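Long-range contact in isochorismatase hydrolase (Alkaliphilus metalliredigens, PDB 3HB7), which probably acts as a hydrolase of the isochorismatase family: residues E[120-134]-E[146-158]. Numbering follows the deposited sequence.
Sequences IDTVVLTGVWTNVCV and YKVITLSDGTASK
Ile120 O comes 3.6 Å from Tyr146 CE1, and Asp121 starts the pairing: its carbonyl O takes the amide of Lys147. Next along, Thr122 lays OG1 against Lys147 CB (3.4 Å) and also gives a hydrogen bond to Asp121 OD2, meeting the carboxylate from above its plane. From here 122-126 and 147-151 run as neighbouring parallel strands. Val123 bonds through both its N and its O, to Lys147 O at 2.8 Å and from Ile149 N at 2.9 Å, and the ladder continues from Leu125 N to Ile149 O. Val124 and Ile149 stand side by side on one face, CB to CB 3.8 Å. On the other face Leu125, with CG anti to its own carbonyl carbon (chi1 -78°), brings CD2 tightly against Val148 CG1. Thr126 CG2 lies alongside Leu151 CD2, while its OG1 bonds to Leu11 O. Both chains then turn, yet pairing resumes: Gly127 N reaches Gly154 O, and Gly127 O accepts from Ala156 N. Gly127 has backbone angles (110°/-157°) that would jam a CB against the preceding carbonyl. A cis peptide leads into Trp129, whose six-membered ring takes Lys158 CB over one face in a CH-pi contact, 3.9 Å from the centroid; Lys158 CD touches Trp129 CH2 at the rim. Replacing Trp129 by an alanine would take this platform from the aliphatic stem of Lys158, which would probably swing more freely. Beyond it, Asn131 ND2 makes a weak, bent bond to Ser157 OG (2.7 Å). The two strands and helix 133-143, which connects them and packs on Val123 and Val148, form a beta-alpha-beta unit in the parallel sheet, with strand 8-13 beside 122-126 and strand 175-177 beside 147-151; past the strand ends, helix 160-170 meets Thr130, Asn131 and Ser157.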
# COMPACT_ATOMS: atom_id res chain seq x y z
N ILE E 120 36.56 -21.85 36.70
CA ILE E 120 36.09 -20.59 36.20
C ILE E 120 34.66 -20.35 36.53
O ILE E 120 33.84 -21.22 36.37
CB ILE E 120 36.25 -20.56 34.74
CG1 ILE E 120 37.72 -20.66 34.44
CG2 ILE E 120 35.69 -19.31 34.20
CD1 ILE E 120 38.11 -20.04 33.21
N ASP E 121 34.37 -19.18 37.06
CA ASP E 121 33.01 -18.85 37.43
C ASP E 121 32.30 -17.86 36.54
O ASP E 121 31.14 -17.62 36.70
CB ASP E 121 32.92 -18.44 38.91
CG ASP E 121 33.63 -17.13 39.21
OD1 ASP E 121 33.98 -16.93 40.37
OD2 ASP E 121 33.84 -16.32 38.32
N THR E 122 33.01 -17.27 35.62
CA THR E 122 32.42 -16.26 34.81
C THR E 122 32.86 -16.38 33.39
O THR E 122 34.01 -16.55 33.12
CB THR E 122 32.81 -14.88 35.33
OG1 THR E 122 32.12 -14.64 36.54
CG2 THR E 122 32.44 -13.81 34.37
N VAL E 123 31.94 -16.24 32.47
CA VAL E 123 32.30 -16.22 31.08
C VAL E 123 31.94 -14.90 30.49
O VAL E 123 30.94 -14.34 30.82
CB VAL E 123 31.64 -17.37 30.29
CG1 VAL E 123 31.65 -18.62 31.07
CG2 VAL E 123 30.27 -17.02 29.89
N VAL E 124 32.80 -14.38 29.65
CA VAL E 124 32.53 -13.11 29.02
C VAL E 124 32.59 -13.22 27.51
O VAL E 124 33.46 -13.83 26.97
CB VAL E 124 33.42 -11.97 29.58
CG1 VAL E 124 34.02 -12.32 30.90
CG2 VAL E 124 34.44 -11.55 28.61
N LEU E 125 31.64 -12.59 26.84
CA LEU E 125 31.36 -12.90 25.46
C LEU E 125 31.85 -11.91 24.46
O LEU E 125 31.62 -10.74 24.59
CB LEU E 125 29.86 -13.06 25.26
CG LEU E 125 29.21 -14.34 25.69
CD1 LEU E 125 30.02 -15.43 25.18
CD2 LEU E 125 29.15 -14.42 27.15
N THR E 126 32.51 -12.41 23.43
CA THR E 126 33.04 -11.59 22.38
C THR E 126 32.88 -12.28 21.07
O THR E 126 32.83 -13.46 21.00
CB THR E 126 34.52 -11.27 22.61
OG1 THR E 126 35.27 -12.47 22.60
CG2 THR E 126 34.70 -10.60 23.93
N GLY E 127 32.84 -11.52 20.00
CA GLY E 127 32.60 -12.13 18.74
C GLY E 127 31.27 -11.83 18.14
O GLY E 127 30.62 -10.87 18.47
N VAL E 128 30.88 -12.72 17.26
CA VAL E 128 29.87 -12.51 16.28
C VAL E 128 29.05 -13.79 16.09
O VAL E 128 29.59 -14.85 16.20
CB VAL E 128 30.64 -12.15 15.03
CG1 VAL E 128 30.47 -13.11 13.96
CG2 VAL E 128 30.41 -10.76 14.64
N TRP E 129 27.77 -13.73 15.73
CA TRP E 129 26.92 -12.57 15.76
C TRP E 129 26.31 -12.43 17.10
O TRP E 129 26.02 -13.39 17.75
CB TRP E 129 25.75 -12.70 14.81
CG TRP E 129 26.02 -13.03 13.43
CD1 TRP E 129 27.17 -13.40 12.89
CD2 TRP E 129 25.07 -13.02 12.37
NE1 TRP E 129 27.03 -13.63 11.58
CE2 TRP E 129 25.73 -13.40 11.23
CE3 TRP E 129 23.72 -12.73 12.29
CZ2 TRP E 129 25.11 -13.52 10.03
CZ3 TRP E 129 23.11 -12.84 11.12
CH2 TRP E 129 23.79 -13.23 10.00
N THR E 130 26.01 -11.20 17.46
CA THR E 130 25.54 -10.89 18.77
C THR E 130 24.26 -11.61 19.06
O THR E 130 24.08 -12.11 20.14
CB THR E 130 25.25 -9.39 18.86
OG1 THR E 130 26.38 -8.67 18.46
CG2 THR E 130 24.90 -9.00 20.24
N ASN E 131 23.37 -11.64 18.08
CA ASN E 131 22.06 -12.21 18.28
C ASN E 131 21.96 -13.66 17.93
O ASN E 131 20.94 -14.25 18.10
CB ASN E 131 21.01 -11.38 17.55
CG ASN E 131 21.27 -11.27 16.10
OD1 ASN E 131 20.40 -11.50 15.30
ND2 ASN E 131 22.47 -10.97 15.74
N VAL E 132 23.03 -14.24 17.43
CA VAL E 132 23.00 -15.63 17.08
C VAL E 132 23.89 -16.48 17.94
O VAL E 132 23.53 -16.83 19.02
CB VAL E 132 23.36 -15.82 15.64
CG1 VAL E 132 23.20 -17.24 15.25
CG2 VAL E 132 22.50 -14.95 14.81
N CYS E 133 25.06 -16.81 17.45
CA CYS E 133 25.97 -17.69 18.16
C CYS E 133 26.44 -17.12 19.48
O CYS E 133 26.56 -17.82 20.43
CB CYS E 133 27.13 -18.15 17.28
SG CYS E 133 26.70 -19.20 15.95
N VAL E 134 26.66 -15.83 19.55
CA VAL E 134 26.98 -15.21 20.79
C VAL E 134 25.87 -15.33 21.81
O VAL E 134 26.09 -15.69 22.92
CB VAL E 134 27.30 -13.74 20.59
CG1 VAL E 134 27.40 -13.06 21.87
CG2 VAL E 134 28.54 -13.59 19.86
N TYR E 146 27.04 -20.49 35.21
CA TYR E 146 28.10 -19.55 35.10
C TYR E 146 27.53 -18.16 35.17
O TYR E 146 26.36 -17.97 34.93
CB TYR E 146 28.84 -19.74 33.79
CG TYR E 146 29.51 -21.05 33.70
CD1 TYR E 146 30.40 -21.45 34.66
CD2 TYR E 146 29.25 -21.92 32.69
CE1 TYR E 146 31.00 -22.65 34.60
CE2 TYR E 146 29.85 -23.11 32.63
CZ TYR E 146 30.72 -23.47 33.59
OH TYR E 146 31.33 -24.67 33.56
N LYS E 147 28.36 -17.20 35.49
CA LYS E 147 28.01 -15.81 35.47
C LYS E 147 28.42 -15.32 34.13
O LYS E 147 29.44 -15.71 33.67
CB LYS E 147 28.78 -15.06 36.53
CG LYS E 147 28.07 -14.98 37.83
CD LYS E 147 29.02 -15.03 38.96
CE LYS E 147 29.61 -13.68 39.22
NZ LYS E 147 30.00 -13.52 40.62
N VAL E 148 27.61 -14.49 33.51
CA VAL E 148 27.84 -14.09 32.14
C VAL E 148 28.00 -12.60 31.94
O VAL E 148 27.21 -11.84 32.40
CB VAL E 148 26.69 -14.57 31.24
CG1 VAL E 148 27.03 -14.42 29.82
CG2 VAL E 148 26.34 -15.97 31.54
N ILE E 149 29.02 -12.22 31.21
CA ILE E 149 29.24 -10.85 30.86
C ILE E 149 29.28 -10.73 29.36
O ILE E 149 29.88 -11.54 28.70
CB ILE E 149 30.54 -10.32 31.47
CG1 ILE E 149 30.34 -9.99 32.92
CG2 ILE E 149 30.99 -9.08 30.84
CD1 ILE E 149 31.58 -9.97 33.67
N THR E 150 28.64 -9.71 28.82
CA THR E 150 28.63 -9.48 27.40
C THR E 150 29.29 -8.16 27.10
O THR E 150 28.91 -7.16 27.64
CB THR E 150 27.22 -9.35 26.85
OG1 THR E 150 26.40 -10.37 27.36
CG2 THR E 150 27.23 -9.43 25.40
N LEU E 151 30.25 -8.17 26.20
CA LEU E 151 30.96 -6.97 25.90
C LEU E 151 30.37 -6.28 24.71
O LEU E 151 30.52 -6.73 23.61
CB LEU E 151 32.40 -7.31 25.60
CG LEU E 151 33.45 -7.16 26.68
CD1 LEU E 151 32.88 -7.34 28.01
CD2 LEU E 151 34.55 -8.12 26.45
N SER E 152 29.74 -5.14 24.96
CA SER E 152 28.96 -4.43 23.97
C SER E 152 29.76 -3.97 22.79
O SER E 152 29.31 -4.05 21.70
CB SER E 152 28.21 -3.27 24.60
OG SER E 152 29.02 -2.48 25.43
N ASP E 153 30.96 -3.49 23.00
CA ASP E 153 31.79 -3.15 21.87
C ASP E 153 32.69 -4.30 21.49
O ASP E 153 33.44 -4.21 20.56
CB ASP E 153 32.57 -1.86 22.10
CG ASP E 153 33.29 -1.84 23.40
OD1 ASP E 153 33.04 -2.68 24.27
OD2 ASP E 153 34.12 -0.96 23.58
N GLY E 154 32.57 -5.39 22.22
CA GLY E 154 33.24 -6.61 21.87
C GLY E 154 32.45 -7.53 20.96
O GLY E 154 32.99 -8.49 20.47
N THR E 155 31.19 -7.24 20.72
CA THR E 155 30.35 -8.11 19.93
C THR E 155 29.77 -7.37 18.76
O THR E 155 29.63 -6.17 18.79
CB THR E 155 29.22 -8.68 20.76
OG1 THR E 155 28.64 -7.65 21.53
CG2 THR E 155 29.72 -9.71 21.68
N ALA E 156 29.44 -8.08 17.71
CA ALA E 156 28.95 -7.47 16.52
C ALA E 156 27.98 -8.40 15.87
O ALA E 156 27.91 -9.54 16.21
CB ALA E 156 30.06 -7.16 15.61
N SER E 157 27.27 -7.91 14.88
CA SER E 157 26.35 -8.70 14.11
C SER E 157 26.31 -8.18 12.71
O SER E 157 26.96 -7.24 12.40
CB SER E 157 24.95 -8.68 14.70
OG SER E 157 24.21 -9.72 14.13
N LYS E 158 25.50 -8.81 11.89
CA LYS E 158 25.37 -8.48 10.49
C LYS E 158 24.88 -7.07 10.30
O LYS E 158 25.29 -6.40 9.39
CB LYS E 158 24.41 -9.45 9.86
CG LYS E 158 24.47 -9.51 8.39
CD LYS E 158 23.41 -10.42 7.85
CE LYS E 158 23.64 -10.74 6.41
NZ LYS E 158 24.18 -12.11 6.18